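PDB 2F6K: metal-dependent hydrolase from Lactobacillus plantarum, which probably works as a manganese-bound amidohydrolase-family decarboxylase acting on aminocarboxymuconate semialdehyde, an intermediate of tryptophan breakdown. Local coordinates for residues V151-P155 with V201-H205; F238-G242 with L262-D266; Y93-I99 with A118-P124; F177-T181 with P204-L210. One frame throughout, in Å; residues are numbered along the deposited sequence.

Interaction 1: V151-P155 with V201-H205; sequences VALHP and VIIPH. With MN (manganese (II) ion), chain C.
Val151 O is met by two groups of the facing strand. Ile202 N donates to Val151 O at 2.9 Å. Val201 CA adds a CA-H...O contact to Val151 O at 3.3 Å. The next bond runs the other way, from Leu153 N to Ile202 O at 3.1 Å. This is a parallel ladder. Ala152 and Ile202 sit on one face of the sheet, CB to CB 4.1 Å; Val151 and Val201 sit on the other. Past Ile202 the strands part. Pro204 has no N-H to offer, and its CD and CG rest against Leu153 O instead. The rings of Pro155 and Pro204 pass one another pointing opposite ways, with Pro155 CD 3.7 Å from Pro204 CG. Pro155 CG then meets the edge of the His205 ring in plane, 3.6 Å from CE1. His154 turns away from the 201-205 segment. Its CG is anti to the backbone N (chi1 -162°), which carries the ring to the manganese, with NE2 2.1 Å from the metal. His154 ND1 donates to Pro155 O at 3.1 Å, in the ring plane, and so fixes the ring's rotation. His205 stands in the second shell: its NE2 is hydrogen-bonded to a water that binds the metal. His7, His9 and Asp266 complete the protein ligands. Metal ligands at the C-terminal ends of the parallel strands are the hallmark of the amidohydrolase TIM barrel.

Interaction 2: F238-G242 with L262-D266; sequences FDVAG and LYGSD. With MN (manganese (II) ion), chain C.
Phe238 O accepts a 2.7 Å hydrogen bond from Leu262 N. Asp239 pairs with Leu262 in a parallel bridge. Its carboxylate turns back on its own chain: Asp239 OD2 takes Ala241 N at 3.0 Å, an Asx turn, with the donor 41° out of the carboxylate plane. OD2 also receives His205 N, and OD1 binds ND1 of His7. Three groups thus grip this buried carboxylate, and Asp239 positions the metal ligand His7 from the second shell. Val240 N reaches Leu262 O in a weak bond, bent to 117° and not firmly placed. Val240 CG2 packs 3.9 Å from Tyr263 CA. These are the last two strands of the TIM barrel, and in amidohydrolases a metal-binding aspartate follows the eighth. Ala241 lies against that loop. Its CA makes a CA-H...O contact of 3.5 Å to Gly264 O, and its CB is 4.0 Å from Asp266 CB. A CB on Gly264 would press on this methyl. Asp266 OD1 binds the manganese at 2.4 Å, while OD2 accepts from a metal-bound water. Gly242 N donates to another water at 3.0 Å, which in turn donates to Ser265 O at 2.6 Å.

Interaction 3: Y93-I99 with A118-P124; sequences YLASLPI and ALGVTVP
Ala95 CB packs against Ala118 CB at 4.0 Å and also touches Val121 CG1. Leu97 extends this apolar patch with both branches. Its CD2 meets Val121 CG1 at 4.0 Å, the two side chains lying across each other. Its CD1 lies 3.9 Å from Val123 CG1, the two running side by side. Helix 102-114 covers the patch with Thr108, Val109 and Ala112. On the other face of the sheet, Leu94 CD2 lies over the backbone of Gly120, where a CB would be too tight. At one end the Tyr93 ring takes Ala118 CA over its face, 4.1 Å from the centroid and 28° off the normal. Its CG stands between the backbone N and the carbonyl carbon (chi1 81°), which brings the ring back over Ala118. The hydroxyl is hydrogen-bonded to Asp116 O. Replacing Tyr93 with an alanine would probably uncover Ala118 and deprive Asp116 O of this partner. Backbone bonds join the segments. Leu119 N donates to Tyr93 O at 2.9 Å, Ala95 N to Gly120 O at 2.8 Å, and Thr122 N to Ala95 O at 2.8 Å. Beyond them the chains spread, and a water fills the next rung: Leu97 N donates to it at 2.8 Å, and it donates to Thr122 O. Strand 91-95, helix 102-114 and strand 120-124 form a beta-alpha-beta crossover, the repeating unit of the TIM barrel.

Interaction 4: F177-T181 with P204-L210; sequences FMDTT and PHAGAFL
Phe177 lays one face of its ring over Ala208, whose CA is 3.9 Å from the ring centroid in a CH-pi contact. With His205 and Phe209 it forms an aromatic cluster between helix 171-189 of the TIM barrel and the loop after strand 200-203. The edge of Phe177 points toward the face of Phe209 in an offset edge-to-face pair, centroids 5.5 Å apart and planes at 75°. Phe177 CB also sits over that face, 3.9 Å from the centroid. The His205 ring is slid aside, so it hardly overlaps Phe177; the closer touch is from Phe177 CE2 to His205 CB. Met178, a selenomethionine here, brings its CG to the edge of Phe209. The ring of Phe209 also stacks on Phe209 of the second subunit. An alanine at Phe209 would probably leave Phe177 CB without its aromatic cover and the neighbouring subunit's ring without its stacking mate. A type II' turn from Gly207 to Leu210 presents Ala208 and Phe209, closed by Leu210 N to Gly207 O at 2.7 Å. Thr181 meets the turn with its hydroxyl. At chi1 -51° Thr181 OG1 lies beside its own backbone N and donates to Phe177 O at 2.6 Å, and Phe209 N reaches Thr181 OG1 in a weak bond of 3.3 Å. Phe177 O takes Thr181 N as well, from the opposite face of the carbonyl. One residue back, a water hydrogen-bonds Thr180 OG1 at 2.8 Å and sits in the ring plane of His205, held by ND1.

All four contacts are buried. Interactions 1, 2 and 3 join neighbouring strands of one parallel barrel, while interaction 4 sets a helix against a loop. Interactions 1 and 2 share the manganese and two waters, and their chemistry at the strand ends is polar. They touch where the loop after strand 200-203 meets strand 237-239. Interaction 3 has mostly apolar side-chain packing beside its backbone bonds and borders interaction 1 directly, strand 120-124 beside strand 150-154. It does not touch interaction 2, whose centre is about 17 Å from its own. Interaction 4 shares Pro204 and His205 with interaction 1. Aromatic packing dominates it, and it reaches from the metal's second shell to another subunit.

Interaction 1: V151-P155 with V201-H205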
loop_
_atom_site.group_PDB
_atom_site.type_symbol
_atom_site.label_atom_id
_atom_site.label_comp_id
_atom_site.label_asym_id
_atom_site.label_seq_id
_atom_site.Cartn_x
_atom_site.Cartn_y
_atom_site.Cartn_z
ATOM N N VAL A 151 20.451 -9.816 -20.210
ATOM C CA VAL A 151 19.848 -9.072 -19.118
ATOM C C VAL A 151 19.253 -10.073 -18.135
ATOM O O VAL A 151 18.284 -10.771 -18.446
ATOM C CB VAL A 151 18.742 -8.134 -19.628
ATOM C CG1 VAL A 151 17.992 -7.543 -18.465
ATOM C CG2 VAL A 151 19.351 -7.022 -20.469
ATOM N N ALA A 152 19.849 -10.160 -16.951
ATOM C CA ALA A 152 19.365 -11.092 -15.938
ATOM C C ALA A 152 18.532 -10.385 -14.883
ATOM O O ALA A 152 19.034 -9.508 -14.170
ATOM C CB ALA A 152 20.538 -11.807 -15.272
ATOM N N LEU A 153 17.260 -10.769 -14.795
ATOM C CA LEU A 153 16.354 -10.199 -13.807
ATOM C C LEU A 153 16.648 -10.835 -12.459
ATOM O O LEU A 153 16.996 -12.018 -12.382
ATOM C CB LEU A 153 14.891 -10.510 -14.145
ATOM C CG LEU A 153 14.243 -10.093 -15.461
ATOM C CD1 LEU A 153 12.736 -10.374 -15.381
ATOM C CD2 LEU A 153 14.484 -8.620 -15.725
ATOM N N HIS A 154 16.544 -10.051 -11.397
ATOM C CA HIS A 154 16.716 -10.614 -10.068
ATOM C C HIS A 154 15.578 -10.076 -9.216
ATOM O O HIS A 154 15.367 -8.863 -9.108
ATOM C CB HIS A 154 18.066 -10.281 -9.435
ATOM C CG HIS A 154 18.406 -11.181 -8.289
ATOM N ND1 HIS A 154 17.724 -11.149 -7.090
ATOM C CD2 HIS A 154 19.300 -12.195 -8.184
ATOM C CE1 HIS A 154 18.183 -12.103 -6.298
ATOM N NE2 HIS A 154 19.140 -12.752 -6.938
ATOM N N PRO A 155 14.821 -10.987 -8.599
ATOM C CA PRO A 155 13.694 -10.566 -7.770
ATOM C C PRO A 155 14.057 -9.717 -6.566
ATOM O O PRO A 155 15.105 -9.895 -5.940
ATOM C CB PRO A 155 13.043 -11.895 -7.377
ATOM C CG PRO A 155 14.226 -12.804 -7.249
ATOM C CD PRO A 155 15.067 -12.437 -8.467
ATOM N N VAL A 201 17.073 -12.245 -22.278
ATOM C CA VAL A 201 16.584 -12.141 -20.916
ATOM C C VAL A 201 16.600 -13.446 -20.134
ATOM O O VAL A 201 15.976 -14.430 -20.520
ATOM C CB VAL A 201 15.146 -11.586 -20.929
ATOM C CG1 VAL A 201 14.580 -11.511 -19.523
ATOM C CG2 VAL A 201 15.143 -10.225 -21.586
ATOM N N ILE A 202 17.326 -13.444 -19.025
ATOM C CA ILE A 202 17.384 -14.611 -18.152
ATOM C C ILE A 202 16.399 -14.378 -16.995
ATOM O O ILE A 202 16.560 -13.426 -16.223
ATOM C CB ILE A 202 18.793 -14.791 -17.539
ATOM C CG1 ILE A 202 19.836 -14.996 -18.643
ATOM C CG2 ILE A 202 18.789 -15.968 -16.566
ATOM C CD1 ILE A 202 21.277 -15.068 -18.118
ATOM N N ILE A 203 15.378 -15.222 -16.886
ATOM C CA ILE A 203 14.412 -15.109 -15.793
ATOM C C ILE A 203 14.836 -16.148 -14.741
ATOM O O ILE A 203 14.875 -17.347 -15.011
ATOM C CB ILE A 203 12.983 -15.360 -16.307
ATOM C CG1 ILE A 203 12.609 -14.254 -17.302
ATOM C CG2 ILE A 203 12.002 -15.372 -15.151
ATOM C CD1 ILE A 203 11.265 -14.430 -17.954
ATOM N N PRO A 204 15.165 -15.690 -13.526
ATOM C CA PRO A 204 15.610 -16.542 -12.418
ATOM C C PRO A 204 14.610 -17.507 -11.796
ATOM O O PRO A 204 13.394 -17.386 -11.992
ATOM C CB PRO A 204 16.105 -15.524 -11.398
ATOM C CG PRO A 204 15.100 -14.428 -11.554
ATOM C CD PRO A 204 14.976 -14.300 -13.064
ATOM N N HIS A 205 15.157 -18.465 -11.048
ATOM C CA HIS A 205 14.382 -19.463 -10.315
ATOM C C HIS A 205 13.359 -20.236 -11.144
ATOM O O HIS A 205 12.194 -20.373 -10.753
ATOM C CB HIS A 205 13.690 -18.790 -9.125
ATOM C CG HIS A 205 14.621 -18.001 -8.257
ATOM N ND1 HIS A 205 14.462 -16.651 -8.026
ATOM C CD2 HIS A 205 15.731 -18.369 -7.574
ATOM C CE1 HIS A 205 15.434 -16.221 -7.240
ATOM N NE2 HIS A 205 16.219 -17.243 -6.952
HETATM MN MN MN C . 19.840 -14.555 -6.121
HETATM O O HOH W 1 18.012 -15.300 -5.449
HETATM O O HOH W 2 20.039 -13.610 -4.028
#

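Interaction 2: F238-G242 with L262-D266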
loop_
_atom_site.group_PDB
_atom_site.type_symbol
_atom_site.label_atom_id
_atom_site.label_comp_id
_atom_site.label_asym_id
_atom_site.label_seq_id
_atom_site.Cartn_x
_atom_site.Cartn_y
_atom_site.Cartn_z
ATOM N N PHE A 238 16.230 -19.150 -18.720
ATOM C CA PHE A 238 15.872 -19.410 -17.335
ATOM C C PHE A 238 17.036 -20.030 -16.584
ATOM O O PHE A 238 17.671 -20.958 -17.089
ATOM C CB PHE A 238 14.711 -20.407 -17.265
ATOM C CG PHE A 238 13.459 -19.947 -17.950
ATOM C CD1 PHE A 238 12.569 -19.093 -17.304
ATOM C CD2 PHE A 238 13.174 -20.362 -19.248
ATOM C CE1 PHE A 238 11.409 -18.658 -17.944
ATOM C CE2 PHE A 238 12.026 -19.935 -19.897
ATOM C CZ PHE A 238 11.139 -19.082 -19.247
ATOM N N ASP A 239 17.343 -19.526 -15.393
ATOM C CA ASP A 239 18.386 -20.176 -14.614
ATOM C C ASP A 239 17.563 -21.143 -13.757
ATOM O O ASP A 239 16.335 -21.048 -13.746
ATOM C CB ASP A 239 19.195 -19.160 -13.792
ATOM C CG ASP A 239 18.496 -18.690 -12.532
ATOM O OD1 ASP A 239 18.748 -17.527 -12.146
ATOM O OD2 ASP A 239 17.736 -19.458 -11.908
ATOM N N VAL A 240 18.192 -22.086 -13.071
ATOM C CA VAL A 240 17.410 -23.027 -12.273
ATOM C C VAL A 240 17.820 -23.096 -10.810
ATOM O O VAL A 240 17.929 -24.182 -10.233
ATOM C CB VAL A 240 17.463 -24.464 -12.867
ATOM C CG1 VAL A 240 16.875 -24.470 -14.264
ATOM C CG2 VAL A 240 18.894 -24.979 -12.883
ATOM N N ALA A 241 18.056 -21.936 -10.209
ATOM C CA ALA A 241 18.416 -21.889 -8.802
ATOM C C ALA A 241 17.143 -22.151 -7.983
ATOM O O ALA A 241 16.031 -21.916 -8.462
ATOM C CB ALA A 241 18.999 -20.518 -8.458
ATOM N N GLY A 242 17.299 -22.649 -6.759
ATOM C CA GLY A 242 16.139 -22.903 -5.917
ATOM C C GLY A 242 15.628 -24.331 -5.929
ATOM O O GLY A 242 16.258 -25.227 -6.499
ATOM N N LEU A 262 19.645 -22.566 -17.826
ATOM C CA LEU A 262 20.961 -22.353 -17.244
ATOM C C LEU A 262 21.039 -22.720 -15.770
ATOM O O LEU A 262 20.113 -22.463 -15.009
ATOM C CB LEU A 262 21.346 -20.889 -17.414
ATOM C CG LEU A 262 21.272 -20.350 -18.844
ATOM C CD1 LEU A 262 21.360 -18.829 -18.815
ATOM C CD2 LEU A 262 22.404 -20.942 -19.672
ATOM N N TYR A 263 22.156 -23.313 -15.370
ATOM C CA TYR A 263 22.361 -23.689 -13.982
ATOM C C TYR A 263 22.610 -22.448 -13.133
ATOM O O TYR A 263 23.165 -21.460 -13.621
ATOM C CB TYR A 263 23.576 -24.608 -13.850
ATOM C CG TYR A 263 23.985 -24.825 -12.413
ATOM C CD1 TYR A 263 23.144 -25.493 -11.522
ATOM C CD2 TYR A 263 25.195 -24.344 -11.935
ATOM C CE1 TYR A 263 23.506 -25.671 -10.187
ATOM C CE2 TYR A 263 25.563 -24.520 -10.609
ATOM C CZ TYR A 263 24.717 -25.183 -9.744
ATOM O OH TYR A 263 25.091 -25.375 -8.437
ATOM N N GLY A 264 22.214 -22.519 -11.862
ATOM C CA GLY A 264 22.416 -21.424 -10.923
ATOM C C GLY A 264 22.488 -21.985 -9.506
ATOM O O GLY A 264 21.744 -22.909 -9.169
ATOM N N SER A 265 23.371 -21.446 -8.667
ATOM C CA SER A 265 23.490 -21.952 -7.298
ATOM C C SER A 265 22.894 -21.007 -6.252
ATOM O O SER A 265 22.394 -21.448 -5.217
ATOM C CB SER A 265 24.956 -22.230 -6.955
ATOM O OG SER A 265 25.666 -21.025 -6.780
ATOM N N ASP A 266 22.961 -19.713 -6.539
ATOM C CA ASP A 266 22.438 -18.662 -5.671
ATOM C C ASP A 266 23.206 -18.468 -4.372
ATOM O O ASP A 266 22.633 -18.011 -3.386
ATOM C CB ASP A 266 20.964 -18.906 -5.340
ATOM C CG ASP A 266 20.183 -17.614 -5.177
ATOM O OD1 ASP A 266 20.805 -16.530 -5.162
ATOM O OD2 ASP A 266 18.944 -17.684 -5.069
HETATM MN MN MN C . 19.840 -14.555 -6.121
HETATM O O HOH W 3 20.072 -22.554 -5.683
HETATM O O HOH W 1 18.012 -15.300 -5.449
HETATM O O HOH W 2 20.039 -13.610 -4.028
#

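Interaction 3: Y93-I99 with A118-P124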
loop_
_atom_site.group_PDB
_atom_site.type_symbol
_atom_site.label_atom_id
_atom_site.label_comp_id
_atom_site.label_asym_id
_atom_site.label_seq_id
_atom_site.Cartn_x
_atom_site.Cartn_y
_atom_site.Cartn_z
ATOM N N TYR A 93 31.316 -11.269 -14.690
ATOM C CA TYR A 93 30.300 -10.519 -13.976
ATOM C C TYR A 93 29.304 -9.806 -14.860
ATOM O O TYR A 93 29.578 -9.501 -16.027
ATOM C CB TYR A 93 30.944 -9.484 -13.053
ATOM C CG TYR A 93 31.371 -8.205 -13.746
ATOM C CD1 TYR A 93 32.452 -8.188 -14.637
ATOM C CD2 TYR A 93 30.708 -7.002 -13.494
ATOM C CE1 TYR A 93 32.865 -6.998 -15.254
ATOM C CE2 TYR A 93 31.110 -5.813 -14.103
ATOM C CZ TYR A 93 32.189 -5.816 -14.978
ATOM O OH TYR A 93 32.596 -4.632 -15.556
ATOM N N LEU A 94 28.140 -9.552 -14.267
ATOM C CA LEU A 94 27.057 -8.819 -14.897
ATOM C C LEU A 94 27.024 -7.474 -14.168
ATOM O O LEU A 94 27.045 -7.420 -12.936
ATOM C CB LEU A 94 25.730 -9.550 -14.698
ATOM C CG LEU A 94 25.566 -10.875 -15.434
ATOM C CD1 LEU A 94 24.228 -11.493 -15.046
ATOM C CD2 LEU A 94 25.650 -10.642 -16.942
ATOM N N ALA A 95 26.976 -6.386 -14.922
ATOM C CA ALA A 95 26.961 -5.068 -14.315
ATOM C C ALA A 95 25.587 -4.665 -13.778
ATOM O O ALA A 95 24.552 -5.046 -14.336
ATOM C CB ALA A 95 27.437 -4.041 -15.318
ATOM N N SER A 96 25.582 -3.896 -12.691
ATOM C CA SER A 96 24.336 -3.400 -12.119
ATOM C C SER A 96 24.079 -2.044 -12.777
ATOM O O SER A 96 25.000 -1.442 -13.331
ATOM C CB SER A 96 24.454 -3.235 -10.600
ATOM O OG SER A 96 24.511 -4.494 -9.956
ATOM N N LEU A 97 22.839 -1.567 -12.723
ATOM C CA LEU A 97 22.493 -0.295 -13.338
ATOM C C LEU A 97 21.884 0.668 -12.324
ATOM O O LEU A 97 21.094 0.268 -11.467
ATOM C CB LEU A 97 21.508 -0.519 -14.487
ATOM C CG LEU A 97 21.933 -1.480 -15.599
ATOM C CD1 LEU A 97 20.836 -1.545 -16.652
ATOM C CD2 LEU A 97 23.229 -1.016 -16.225
ATOM N N PRO A 98 22.239 1.957 -12.422
ATOM C CA PRO A 98 21.731 2.985 -11.512
ATOM C C PRO A 98 20.257 3.318 -11.739
ATOM O O PRO A 98 19.869 4.486 -11.789
ATOM C CB PRO A 98 22.657 4.166 -11.787
ATOM C CG PRO A 98 22.900 4.037 -13.251
ATOM C CD PRO A 98 23.151 2.546 -13.416
ATOM N N ILE A 99 19.440 2.284 -11.900
ATOM C CA ILE A 99 18.007 2.470 -12.075
ATOM C C ILE A 99 17.523 3.090 -10.765
ATOM O O ILE A 99 18.071 2.782 -9.703
ATOM C CB ILE A 99 17.320 1.118 -12.319
ATOM C CG1 ILE A 99 17.660 0.633 -13.739
ATOM C CG2 ILE A 99 15.817 1.228 -12.088
ATOM C CD1 ILE A 99 17.112 -0.742 -14.084
ATOM N N ALA A 118 32.013 -6.300 -18.909
ATOM C CA ALA A 118 30.855 -6.958 -18.321
ATOM C C ALA A 118 30.297 -7.946 -19.347
ATOM O O ALA A 118 30.316 -7.670 -20.543
ATOM C CB ALA A 118 29.797 -5.924 -17.945
ATOM N N LEU A 119 29.813 -9.096 -18.887
ATOM C CA LEU A 119 29.256 -10.099 -19.791
ATOM C C LEU A 119 27.810 -9.746 -20.090
ATOM O O LEU A 119 27.159 -10.386 -20.916
ATOM C CB LEU A 119 29.324 -11.500 -19.154
ATOM C CG LEU A 119 30.738 -11.989 -18.800
ATOM C CD1 LEU A 119 30.686 -13.331 -18.100
ATOM C CD2 LEU A 119 31.574 -12.083 -20.074
ATOM N N GLY A 120 27.322 -8.720 -19.401
ATOM C CA GLY A 120 25.949 -8.280 -19.566
ATOM C C GLY A 120 25.514 -7.506 -18.331
ATOM O O GLY A 120 26.352 -7.016 -17.585
ATOM N N VAL A 121 24.213 -7.387 -18.103
ATOM C CA VAL A 121 23.749 -6.658 -16.936
ATOM C C VAL A 121 22.751 -7.452 -16.107
ATOM O O VAL A 121 22.140 -8.415 -16.584
ATOM C CB VAL A 121 23.071 -5.317 -17.329
ATOM C CG1 VAL A 121 24.034 -4.454 -18.119
ATOM C CG2 VAL A 121 21.808 -5.583 -18.125
ATOM N N THR A 122 22.614 -7.046 -14.850
ATOM C CA THR A 122 21.655 -7.660 -13.949
ATOM C C THR A 122 20.744 -6.519 -13.531
ATOM O O THR A 122 21.219 -5.415 -13.276
ATOM C CB THR A 122 22.319 -8.276 -12.695
ATOM O OG1 THR A 122 21.294 -8.740 -11.806
ATOM C CG2 THR A 122 23.163 -7.267 -11.966
ATOM N N VAL A 123 19.444 -6.774 -13.481
ATOM C CA VAL A 123 18.500 -5.735 -13.099
ATOM C C VAL A 123 17.459 -6.238 -12.100
ATOM O O VAL A 123 17.088 -7.422 -12.094
ATOM C CB VAL A 123 17.773 -5.153 -14.348
ATOM C CG1 VAL A 123 18.796 -4.554 -15.301
ATOM C CG2 VAL A 123 16.961 -6.245 -15.063
ATOM N N PRO A 124 16.974 -5.342 -11.235
ATOM C CA PRO A 124 15.972 -5.720 -10.241
ATOM C C PRO A 124 14.598 -5.771 -10.881
ATOM O O PRO A 124 14.278 -4.935 -11.730
ATOM C CB PRO A 124 16.078 -4.599 -9.217
ATOM C CG PRO A 124 16.342 -3.407 -10.080
ATOM C CD PRO A 124 17.381 -3.935 -11.062
HETATM O O HOH W 4 21.245 -3.371 -11.290
#

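Interaction 4: F177-T181 with P204-L210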
loop_
_atom_site.group_PDB
_atom_site.type_symbol
_atom_site.label_atom_id
_atom_site.label_comp_id
_atom_site.label_asym_id
_atom_site.label_seq_id
_atom_site.Cartn_x
_atom_site.Cartn_y
_atom_site.Cartn_z
ATOM N N PHE A 177 9.099 -14.635 -5.853
ATOM C CA PHE A 177 8.365 -15.251 -6.942
ATOM C C PHE A 177 7.234 -14.389 -7.455
ATOM O O PHE A 177 7.030 -14.278 -8.665
ATOM C CB PHE A 177 7.831 -16.618 -6.537
ATOM C CG PHE A 177 8.843 -17.719 -6.671
ATOM C CD1 PHE A 177 8.446 -19.006 -7.008
ATOM C CD2 PHE A 177 10.197 -17.462 -6.489
ATOM C CE1 PHE A 177 9.377 -20.021 -7.168
ATOM C CE2 PHE A 177 11.139 -18.474 -6.647
ATOM C CZ PHE A 177 10.724 -19.758 -6.989
HETATM N N MSE A 178 6.493 -13.776 -6.544
HETATM C CA MSE A 178 5.398 -12.927 -6.968
HETATM C C MSE A 178 5.953 -11.774 -7.796
HETATM O O MSE A 178 5.372 -11.399 -8.821
HETATM C CB MSE A 178 4.631 -12.402 -5.756
HETATM C CG MSE A 178 3.974 -13.509 -4.927
HETATM SE SE MSE A 178 2.727 -12.860 -3.567
HETATM C CE MSE A 178 3.979 -11.909 -2.428
ATOM N N ASP A 179 7.100 -11.238 -7.387
ATOM C CA ASP A 179 7.673 -10.117 -8.117
ATOM C C ASP A 179 8.193 -10.474 -9.499
ATOM O O ASP A 179 7.976 -9.727 -10.455
ATOM C CB ASP A 179 8.778 -9.447 -7.310
ATOM C CG ASP A 179 8.729 -7.937 -7.430
ATOM O OD1 ASP A 179 7.712 -7.338 -7.022
ATOM O OD2 ASP A 179 9.696 -7.345 -7.945
ATOM N N THR A 180 8.874 -11.608 -9.611
ATOM C CA THR A 180 9.392 -12.034 -10.899
ATOM C C THR A 180 8.219 -12.251 -11.836
ATOM O O THR A 180 8.260 -11.858 -13.004
ATOM C CB THR A 180 10.197 -13.340 -10.783
ATOM O OG1 THR A 180 11.426 -13.078 -10.095
ATOM C CG2 THR A 180 10.508 -13.907 -12.170
ATOM N N THR A 181 7.162 -12.849 -11.299
ATOM C CA THR A 181 5.981 -13.140 -12.084
ATOM C C THR A 181 5.294 -11.865 -12.558
ATOM O O THR A 181 4.906 -11.752 -13.728
ATOM C CB THR A 181 4.972 -13.977 -11.282
ATOM O OG1 THR A 181 5.634 -15.113 -10.705
ATOM C CG2 THR A 181 3.860 -14.474 -12.204
ATOM N N PRO A 204 15.165 -15.690 -13.526
ATOM C CA PRO A 204 15.610 -16.542 -12.418
ATOM C C PRO A 204 14.610 -17.507 -11.796
ATOM O O PRO A 204 13.394 -17.386 -11.992
ATOM C CB PRO A 204 16.105 -15.524 -11.398
ATOM C CG PRO A 204 15.100 -14.428 -11.554
ATOM C CD PRO A 204 14.976 -14.300 -13.064
ATOM N N HIS A 205 15.157 -18.465 -11.048
ATOM C CA HIS A 205 14.382 -19.463 -10.315
ATOM C C HIS A 205 13.359 -20.236 -11.144
ATOM O O HIS A 205 12.194 -20.373 -10.753
ATOM C CB HIS A 205 13.690 -18.790 -9.125
ATOM C CG HIS A 205 14.621 -18.001 -8.257
ATOM N ND1 HIS A 205 14.462 -16.651 -8.026
ATOM C CD2 HIS A 205 15.731 -18.369 -7.574
ATOM C CE1 HIS A 205 15.434 -16.221 -7.240
ATOM N NE2 HIS A 205 16.219 -17.243 -6.952
ATOM N N ALA A 206 13.797 -20.737 -12.293
ATOM C CA ALA A 206 12.927 -21.521 -13.163
ATOM C C ALA A 206 11.611 -20.841 -13.546
ATOM O O ALA A 206 10.587 -21.508 -13.721
ATOM C CB ALA A 206 12.650 -22.866 -12.516
ATOM N N GLY A 207 11.634 -19.518 -13.668
ATOM C CA GLY A 207 10.437 -18.793 -14.073
ATOM C C GLY A 207 9.409 -18.499 -13.005
ATOM O O GLY A 207 8.281 -18.104 -13.321
ATOM N N ALA A 208 9.797 -18.680 -11.744
ATOM C CA ALA A 208 8.906 -18.437 -10.617
ATOM C C ALA A 208 7.555 -19.112 -10.862
ATOM O O ALA A 208 7.490 -20.335 -10.948
ATOM C CB ALA A 208 8.734 -16.939 -10.399
ATOM N N PHE A 209 6.491 -18.326 -10.996
ATOM C CA PHE A 209 5.149 -18.873 -11.216
ATOM C C PHE A 209 4.716 -18.943 -12.678
ATOM O O PHE A 209 3.570 -19.311 -12.967
ATOM C CB PHE A 209 4.108 -18.045 -10.455
ATOM C CG PHE A 209 4.258 -18.095 -8.958
ATOM C CD1 PHE A 209 3.962 -16.975 -8.189
ATOM C CD2 PHE A 209 4.712 -19.250 -8.323
ATOM C CE1 PHE A 209 4.121 -16.995 -6.812
ATOM C CE2 PHE A 209 4.874 -19.282 -6.942
ATOM C CZ PHE A 209 4.578 -18.146 -6.183
ATOM N N LEU A 210 5.605 -18.585 -13.601
ATOM C CA LEU A 210 5.235 -18.624 -15.010
ATOM C C LEU A 210 4.707 -20.003 -15.433
ATOM O O LEU A 210 3.757 -20.095 -16.211
ATOM C CB LEU A 210 6.423 -18.212 -15.887
ATOM C CG LEU A 210 6.954 -16.800 -15.613
ATOM C CD1 LEU A 210 7.913 -16.373 -16.728
ATOM C CD2 LEU A 210 5.784 -15.829 -15.515
HETATM O O HOH W 5 12.521 -15.585 -9.569
#